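Phage related exonuclease (Haemophilus somnus 129PT, PDB 3K93) is probably a magnesium-dependent DNA exonuclease of phage origin, related to the PD-(D/E)XK nucleases such as lambda exonuclease. Local coordinates at residues A45-D48 with Y52-F55; G64-E69 with L164-A169; C99-P104 with L108-K113. All coordinates share one frame; numbering follows the deposited sequence. Where two conformers were deposited one is given.

Overall arrangement
The contacts lie well apart. Contact 1 is centred about 25 Å from the centre of contact 2 and about 28 Å from that of contact 3, on the opposite side of the chain's centre from the latter; the centres of contacts 2 and 3 are about 21 Å apart. Contact 1, first along the chain, sets the loop after helix 35-50 against that helix, facing the second subunit. Contact 2 ties the end of helix 59-66 to the loop after strand 152-158. Contact 3, the hairpin 101-103/108-114 at the edge of the four-stranded sheet, is nested in the chain closed by contact 2. Contact 3, which holds the metal site, is buried, while contact 2 lies at the surface and contact 1 is partly buried.

Contact 1 (A45-D48 with Y52-F55); sequences AKFD and YNAF
Tyr52 meets Phe47 where the chain after the C-terminal end of helix 35-50 passes Lys46 and Phe47 at Tyr52 and Asn53, then departs from the helix. At Tyr52 the backbone makes the approach: its N lies 3.6 Å from Lys46 O without a hydrogen bond, while its carbonyl O reaches the Phe47 ring near the ring plane, at the edge, 3.5 Å from Phe47 CD1. With CG anti to the backbone N (chi1 177°), the Tyr52 ring is carried away from the helix toward the second subunit, where OH is hydrogen-bonded to Asp117. Lys46 likewise starts toward the loop but runs on to a salt bridge with Glu127 of the second subunit, so the helix end and the loop present polar groups to the same neighbour. Asn53 follows beside the ring, both side chains pointing the same way; its CA sits obliquely 3.8 Å from Phe47 CD1, and its CB is 4.1 Å from Phe47 CE1. The next backbone carbonyl, Asn53 O, accepts a bond from Lys175 of the second subunit. With no conventional hydrogen bond joining the two segments, the closest approach is a CA-H...O contact: Phe47 CA to Tyr52 O, 3.3 Å, bent to 125° at the hydrogen.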
loop_
_atom_site.group_PDB
_atom_site.type_symbol
_atom_site.label_atom_id
_atom_site.label_comp_id
_atom_site.label_asym_id
_atom_site.label_seq_id
_atom_site.Cartn_x
_atom_site.Cartn_y
_atom_site.Cartn_z
ATOM N N ALA A 45 6.155 18.739 -13.801
ATOM C CA ALA A 45 5.842 20.170 -13.848
ATOM C C ALA A 45 6.254 20.870 -12.536
ATOM O O ALA A 45 6.857 21.920 -12.576
ATOM C CB ALA A 45 4.367 20.403 -14.146
ATOM N N LYS A 46 5.937 20.273 -11.388
ATOM C CA LYS A 46 6.257 20.903 -10.098
ATOM C C LYS A 46 7.776 20.934 -9.831
ATOM O O LYS A 46 8.276 21.823 -9.142
ATOM C CB LYS A 46 5.540 20.203 -8.944
ATOM C CG LYS A 46 4.029 20.367 -8.926
ATOM C CD LYS A 46 3.408 19.732 -7.664
ATOM C CE LYS A 46 1.930 19.456 -7.853
ATOM N NZ LYS A 46 1.338 18.765 -6.682
ATOM N N PHE A 47 8.505 19.955 -10.329
ATOM C CA PHE A 47 9.946 20.049 -10.243
ATOM C C PHE A 47 10.481 21.222 -11.060
ATOM O O PHE A 47 11.271 22.025 -10.550
ATOM C CB PHE A 47 10.656 18.765 -10.684
ATOM C CG PHE A 47 12.141 18.891 -10.630
ATOM C CD1 PHE A 47 12.794 18.896 -9.403
ATOM C CD2 PHE A 47 12.886 19.090 -11.787
ATOM C CE1 PHE A 47 14.194 19.048 -9.326
ATOM C CE2 PHE A 47 14.317 19.255 -11.741
ATOM C CZ PHE A 47 14.963 19.223 -10.519
ATOM N N ASP A 48 10.054 21.340 -12.314
ATOM C CA ASP A 48 10.594 22.397 -13.191
ATOM C C ASP A 48 10.110 23.788 -12.757
ATOM O O ASP A 48 10.823 24.762 -12.929
ATOM C CB ASP A 48 10.195 22.199 -14.674
ATOM C CG ASP A 48 10.759 20.934 -15.284
ATOM O OD1 ASP A 48 11.696 20.354 -14.730
ATOM O OD2 ASP A 48 10.228 20.511 -16.334
ATOM N N TYR A 52 10.866 21.261 -6.690
ATOM C CA TYR A 52 10.519 20.228 -5.723
ATOM C C TYR A 52 10.694 18.852 -6.363
ATOM O O TYR A 52 10.003 18.483 -7.328
ATOM C CB TYR A 52 9.097 20.405 -5.231
ATOM C CG TYR A 52 8.654 19.337 -4.278
ATOM C CD1 TYR A 52 8.100 18.154 -4.738
ATOM C CD2 TYR A 52 8.798 19.500 -2.905
ATOM C CE1 TYR A 52 7.702 17.147 -3.837
ATOM C CE2 TYR A 52 8.382 18.531 -2.024
ATOM C CZ TYR A 52 7.832 17.351 -2.507
ATOM O OH TYR A 52 7.406 16.372 -1.630
ATOM N N ASN A 53 11.623 18.102 -5.806
ATOM C CA ASN A 53 11.960 16.775 -6.303
ATOM C C ASN A 53 11.194 15.746 -5.497
ATOM O O ASN A 53 11.446 15.576 -4.310
ATOM C CB ASN A 53 13.472 16.527 -6.173
ATOM C CG ASN A 53 13.976 15.376 -7.080
ATOM O OD1 ASN A 53 13.200 14.553 -7.603
ATOM N ND2 ASN A 53 15.272 15.336 -7.270
ATOM N N ALA A 54 10.242 15.103 -6.165
ATOM C CA ALA A 54 9.393 14.094 -5.558
ATOM C C ALA A 54 10.227 12.893 -5.108
ATOM O O ALA A 54 10.095 12.481 -3.997
ATOM C CB ALA A 54 8.301 13.647 -6.548
ATOM N N PHE A 55 11.100 12.367 -5.958
ATOM C CA PHE A 55 11.923 11.210 -5.581
ATOM C C PHE A 55 13.355 11.619 -5.302
ATOM O O PHE A 55 14.163 11.805 -6.228
ATOM C CB PHE A 55 11.922 10.110 -6.653
ATOM C CG PHE A 55 12.835 8.953 -6.319
ATOM C CD1 PHE A 55 14.047 8.780 -6.988
ATOM C CD2 PHE A 55 12.498 8.067 -5.291
ATOM C CE1 PHE A 55 14.876 7.730 -6.664
ATOM C CE2 PHE A 55 13.316 7.029 -4.973
ATOM C CZ PHE A 55 14.506 6.854 -5.655
#

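Contact 2 (G64-E69 with L164-A169); sequences GNELEE and LNLISA
Glu66 and Asn165 reach for each other from opposite directions, joining the last turn of helix 59-66 to a short 3-10 turn, residues 164-166, in the loop between strand 152-158 and helix 173-181. The polar link is one side-chain hydrogen bond: Asn165 ND2 donates to Glu66 OE1 over 2.8 Å, with 164° at the hydrogen. The donor comes in on the syn lone pair of OE1, and OE1 lies almost in the amide plane. Carboxylate and amide are nearly coplanar, 18° apart. An extended Glu66 chain beyond CG carries the carboxylate to the 164-166 turn. Beside this bond two acceptors face each other, Glu66 OE2 and Asn165 OD1, 3.2 Å apart. The only other approach between the segments is a loose van der Waals contact of the Leu166 methyls with the carboxylate, CD1 4.1 Å from Glu66 OE1 and CD2 4.1 Å from Glu66 OE2. Leu166 also packs on Gln62 and Lys63 of helix 59-66, and Glu66 on Pro163. Chemically, the N-H probably stabilises negative charge on OE1, while the facing OD1 may offset part of that; the net effect on the ionisation of Glu66 is likely small at this surface.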
loop_
_atom_site.group_PDB
_atom_site.type_symbol
_atom_site.label_atom_id
_atom_site.label_comp_id
_atom_site.label_asym_id
_atom_site.label_seq_id
_atom_site.Cartn_x
_atom_site.Cartn_y
_atom_site.Cartn_z
ATOM N N GLY A 64 23.460 1.238 -5.957
ATOM C CA GLY A 64 23.766 1.192 -7.397
ATOM C C GLY A 64 24.826 2.201 -7.786
ATOM O O GLY A 64 25.650 1.935 -8.626
ATOM N N ASN A 65 24.812 3.363 -7.167
ATOM C CA ASN A 65 25.820 4.367 -7.464
ATOM C C ASN A 65 27.182 3.932 -6.983
ATOM O O ASN A 65 28.124 4.024 -7.723
ATOM C CB ASN A 65 25.461 5.716 -6.853
ATOM C CG ASN A 65 24.291 6.388 -7.565
ATOM O OD1 ASN A 65 24.079 6.188 -8.780
ATOM N ND2 ASN A 65 23.528 7.222 -6.810
ATOM N N GLU A 66 27.263 3.437 -5.754
ATOM C CA GLU A 66 28.529 2.972 -5.204
ATOM C C GLU A 66 29.111 1.786 -5.921
ATOM O O GLU A 66 30.328 1.695 -6.038
ATOM C CB GLU A 66 28.429 2.694 -3.711
ATOM C CG GLU A 66 28.153 3.985 -2.936
ATOM C CD GLU A 66 28.196 3.855 -1.410
ATOM O OE1 GLU A 66 28.619 2.785 -0.880
ATOM O OE2 GLU A 66 27.805 4.865 -0.750
ATOM N N LEU A 67 28.279 0.906 -6.447
ATOM C CA LEU A 67 28.782 -0.361 -6.993
ATOM C C LEU A 67 28.765 -0.335 -8.524
ATOM O O LEU A 67 28.961 -1.364 -9.188
ATOM C CB LEU A 67 27.992 -1.540 -6.454
ATOM C CG LEU A 67 28.072 -1.746 -4.935
ATOM C CD1 LEU A 67 27.188 -2.913 -4.558
ATOM C CD2 LEU A 67 29.512 -1.976 -4.446
ATOM N N GLU A 68 28.580 0.851 -9.078
ATOM C CA GLU A 68 28.391 1.014 -10.519
ATOM C C GLU A 68 29.546 0.464 -11.301
ATOM O O GLU A 68 29.333 -0.245 -12.284
ATOM C CB GLU A 68 28.233 2.480 -10.862
ATOM C CG GLU A 68 27.809 2.746 -12.287
ATOM C CD GLU A 68 27.663 4.232 -12.504
ATOM O OE1 GLU A 68 28.720 4.939 -12.523
ATOM O OE2 GLU A 68 26.496 4.685 -12.614
ATOM N N GLU A 69 30.756 0.776 -10.840
ATOM C CA GLU A 69 31.984 0.310 -11.494
ATOM C C GLU A 69 32.095 -1.216 -11.446
ATOM O O GLU A 69 32.285 -1.842 -12.480
ATOM C CB GLU A 69 33.269 1.016 -10.972
ATOM C CG GLU A 69 33.092 2.048 -9.822
ATOM N N LEU A 164 28.803 -1.500 3.712
ATOM C CA LEU A 164 28.526 -1.251 5.131
ATOM C C LEU A 164 27.904 0.095 5.424
ATOM O O LEU A 164 26.998 0.191 6.228
ATOM C CB LEU A 164 29.787 -1.397 5.964
ATOM C CG LEU A 164 30.102 -2.816 6.426
ATOM C CD1 LEU A 164 31.567 -2.938 6.931
ATOM C CD2 LEU A 164 29.092 -3.264 7.519
ATOM N N ASN A 165 28.350 1.127 4.726
ATOM C CA ASN A 165 27.875 2.455 4.999
ATOM C C ASN A 165 26.371 2.637 4.670
ATOM O O ASN A 165 25.795 3.643 5.016
ATOM C CB ASN A 165 28.754 3.497 4.264
ATOM C CG ASN A 165 28.368 3.663 2.807
ATOM O OD1 ASN A 165 27.611 4.565 2.475
ATOM N ND2 ASN A 165 28.852 2.777 1.936
ATOM N N LEU A 166 25.748 1.670 3.998
ATOM C CA LEU A 166 24.359 1.785 3.640
ATOM C C LEU A 166 23.457 0.902 4.492
ATOM O O LEU A 166 22.266 0.881 4.273
ATOM C CB LEU A 166 24.190 1.445 2.170
ATOM C CG LEU A 166 24.909 2.374 1.200
ATOM C CD1 LEU A 166 24.654 1.943 -0.237
ATOM C CD2 LEU A 166 24.449 3.845 1.438
ATOM N N ILE A 167 24.011 0.164 5.447
ATOM C CA ILE A 167 23.210 -0.734 6.263
ATOM C C ILE A 167 22.769 0.035 7.507
ATOM O O ILE A 167 23.568 0.297 8.389
ATOM C CB ILE A 167 24.007 -1.972 6.665
ATOM C CG1 ILE A 167 24.325 -2.809 5.404
ATOM C CG2 ILE A 167 23.232 -2.818 7.694
ATOM C CD1 ILE A 167 24.973 -4.145 5.699
ATOM N N SER A 168 21.493 0.386 7.570
ATOM C CA SER A 168 20.957 1.154 8.710
ATOM C C SER A 168 20.911 0.321 9.975
ATOM O O SER A 168 21.093 -0.888 9.953
ATOM C CB SER A 168 19.530 1.615 8.422
ATOM O OG SER A 168 18.641 0.523 8.615
ATOM N N ALA A 169 20.627 1.000 11.077
ATOM C CA ALA A 169 20.542 0.391 12.407
ATOM C C ALA A 169 19.631 -0.820 12.369
ATOM O O ALA A 169 19.909 -1.821 13.007
ATOM C CB ALA A 169 20.006 1.424 13.415
#

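Contact 3 (C99-P104 with L108-K113); sequences CDIYVP and LIIDTK. With NA (sodium ion), chain B.
The Tyr102 ring meets Ile109 across the hairpin, CD1 to CD1 at 4.1 Å and oblique to the ring, while Pro104 CD sits over the centre of one ring face, 3.9 Å above it. The other flat groups are the carboxylates of Asp100 and Asp111, their planes 41° apart, which converge on a sodium ion. Asp100 OD2 binds the metal at 2.4 Å. The same oxygen accepts Thr112 N at 2.9 Å, on its anti side and 19° from the carboxylate plane; this bond steadies the carboxylate as it points OD2 at the sodium ion. Asp111 OD1, Thr112 O and three waters complete six ligands. Lys113, bent at chi2 (-70°), brings NZ back to Asp111 OD1 in a salt bridge of 2.9 Å. Another water accepts from Asp100 N and donates to Ile110 O and Asp111 OD2, bridging the strands next to the Ile101-Ile110 pair. The strands run antiparallel, with hydrogen-bonded pairs Ile101-Ile110 and Val103-Leu108; Val103 N to Leu108 O measures 2.8 Å. These four side chains share one face, where Ile101 packs on helix 68-79. On the other face Ile109 CD1 touches Cys99 SG at 3.7 Å, and Trp148 of helix 137-148 packs on both residues. An aspartate before the first strand, then Asp-Thr-Lys on the second, is consistent with the PD-(D/E)XK nuclease motif, in which the sodium probably occupies a magnesium position.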
loop_
_atom_site.group_PDB
_atom_site.type_symbol
_atom_site.label_atom_id
_atom_site.label_comp_id
_atom_site.label_asym_id
_atom_site.label_seq_id
_atom_site.Cartn_x
_atom_site.Cartn_y
_atom_site.Cartn_z
ATOM N N CYS A 99 22.730 5.916 -20.798
ATOM C CA CYS A 99 22.820 4.485 -20.571
ATOM C C CYS A 99 24.093 4.185 -19.809
ATOM O O CYS A 99 24.955 5.062 -19.662
ATOM C CB CYS A 99 22.765 3.719 -21.894
ATOM S SG CYS A 99 24.186 3.949 -22.991
ATOM N N ASP A 100 24.183 2.970 -19.272
ATOM C CA ASP A 100 25.374 2.530 -18.538
ATOM C C ASP A 100 26.463 2.143 -19.502
ATOM O O ASP A 100 27.584 2.651 -19.412
ATOM C CB ASP A 100 25.067 1.324 -17.649
ATOM C CG ASP A 100 24.101 1.660 -16.514
ATOM O OD1 ASP A 100 24.201 2.818 -16.022
ATOM O OD2 ASP A 100 23.231 0.783 -16.136
ATOM N N ILE A 101 26.145 1.217 -20.409
ATOM C CA ILE A 101 27.118 0.675 -21.360
ATOM C C ILE A 101 26.559 0.674 -22.777
ATOM O O ILE A 101 25.429 0.257 -23.011
ATOM C CB ILE A 101 27.521 -0.760 -20.994
ATOM C CG1 ILE A 101 27.805 -0.883 -19.475
ATOM C CG2 ILE A 101 28.739 -1.201 -21.818
ATOM C CD1 ILE A 101 28.073 -2.310 -18.960
ATOM N N TYR A 102 27.363 1.164 -23.715
ATOM C CA TYR A 102 27.042 1.147 -25.138
ATOM C C TYR A 102 28.113 0.311 -25.810
ATOM O O TYR A 102 29.276 0.583 -25.618
ATOM C CB TYR A 102 27.064 2.579 -25.700
ATOM C CG TYR A 102 26.986 2.701 -27.211
ATOM C CD1 TYR A 102 26.080 1.953 -27.953
ATOM C CD2 TYR A 102 27.789 3.627 -27.903
ATOM C CE1 TYR A 102 25.986 2.091 -29.352
ATOM C CE2 TYR A 102 27.689 3.774 -29.320
ATOM C CZ TYR A 102 26.790 2.992 -30.016
ATOM O OH TYR A 102 26.678 3.100 -31.372
ATOM N N VAL A 103 27.708 -0.709 -26.569
ATOM C CA VAL A 103 28.654 -1.583 -27.317
ATOM C C VAL A 103 28.302 -1.465 -28.820
ATOM O O VAL A 103 27.447 -2.224 -29.331
ATOM C CB VAL A 103 28.576 -3.077 -26.818
ATOM C CG1 VAL A 103 29.735 -3.912 -27.380
ATOM C CG2 VAL A 103 28.578 -3.126 -25.291
ATOM N N PRO A 104 28.913 -0.478 -29.525
ATOM C CA PRO A 104 28.558 -0.238 -30.923
ATOM C C PRO A 104 28.869 -1.444 -31.840
ATOM O O PRO A 104 28.101 -1.743 -32.758
ATOM C CB PRO A 104 29.431 0.972 -31.305
ATOM C CG PRO A 104 30.544 0.956 -30.333
ATOM C CD PRO A 104 29.984 0.433 -29.075
ATOM N N LEU A 108 24.368 -2.774 -29.231
ATOM C CA LEU A 108 23.894 -3.306 -27.954
ATOM C C LEU A 108 24.015 -2.272 -26.859
ATOM O O LEU A 108 25.083 -1.651 -26.736
ATOM C CB LEU A 108 24.724 -4.535 -27.551
ATOM C CG LEU A 108 24.568 -5.148 -26.150
ATOM C CD1 LEU A 108 23.178 -5.706 -25.980
ATOM C CD2 LEU A 108 25.644 -6.252 -25.961
ATOM N N ILE A 109 22.941 -2.132 -26.059
ATOM C CA ILE A 109 22.982 -1.414 -24.789
ATOM C C ILE A 109 22.980 -2.433 -23.651
ATOM O O ILE A 109 22.228 -3.397 -23.677
ATOM C CB ILE A 109 21.743 -0.507 -24.618
ATOM C CG1 ILE A 109 21.710 0.575 -25.687
ATOM C CG2 ILE A 109 21.695 0.133 -23.216
ATOM C CD1 ILE A 109 22.788 1.664 -25.480
ATOM N N ILE A 110 23.809 -2.205 -22.642
ATOM C CA ILE A 110 23.713 -2.957 -21.411
ATOM C C ILE A 110 23.385 -2.012 -20.308
ATOM O O ILE A 110 23.902 -0.904 -20.289
ATOM C CB ILE A 110 24.999 -3.706 -21.077
ATOM C CG1 ILE A 110 25.311 -4.725 -22.165
ATOM C CG2 ILE A 110 24.836 -4.462 -19.744
ATOM C CD1 ILE A 110 26.804 -5.174 -22.192
ATOM N N ASP A 111 22.512 -2.446 -19.412
ATOM C CA ASP A 111 22.155 -1.712 -18.224
ATOM C C ASP A 111 22.303 -2.620 -16.976
ATOM O O ASP A 111 21.801 -3.753 -16.951
ATOM C CB ASP A 111 20.709 -1.205 -18.321
ATOM C CG ASP A 111 20.446 -0.030 -17.381
ATOM O OD1 ASP A 111 20.232 -0.276 -16.169
ATOM O OD2 ASP A 111 20.506 1.154 -17.820
ATOM N N THR A 112 22.989 -2.116 -15.957
ATOM C CA THR A 112 23.189 -2.838 -14.729
ATOM C C THR A 112 22.157 -2.379 -13.675
ATOM O O THR A 112 21.955 -1.176 -13.478
ATOM C CB THR A 112 24.599 -2.590 -14.176
ATOM O OG1 THR A 112 24.786 -1.185 -13.963
ATOM C CG2 THR A 112 25.678 -3.131 -15.110
ATOM N N LYS A 113 21.514 -3.329 -13.009
ATOM C CA LYS A 113 20.593 -3.050 -11.926
ATOM C C LYS A 113 21.121 -3.783 -10.684
ATOM O O LYS A 113 21.108 -5.012 -10.635
ATOM C CB LYS A 113 19.195 -3.568 -12.282
ATOM C CG LYS A 113 18.685 -3.085 -13.674
ATOM C CD LYS A 113 18.377 -1.608 -13.674
ATOM C CE LYS A 113 17.729 -1.213 -14.992
ATOM N NZ LYS A 113 17.596 0.245 -15.124
HETATM NA NA NA B . 21.543 1.010 -14.396
HETATM O O HOH W 1 21.836 1.181 -19.894
HETATM O O HOH W 2 23.662 2.154 -13.296
HETATM O O HOH W 3 20.082 2.815 -15.636
HETATM O O HOH W 4 20.047 1.432 -12.670
#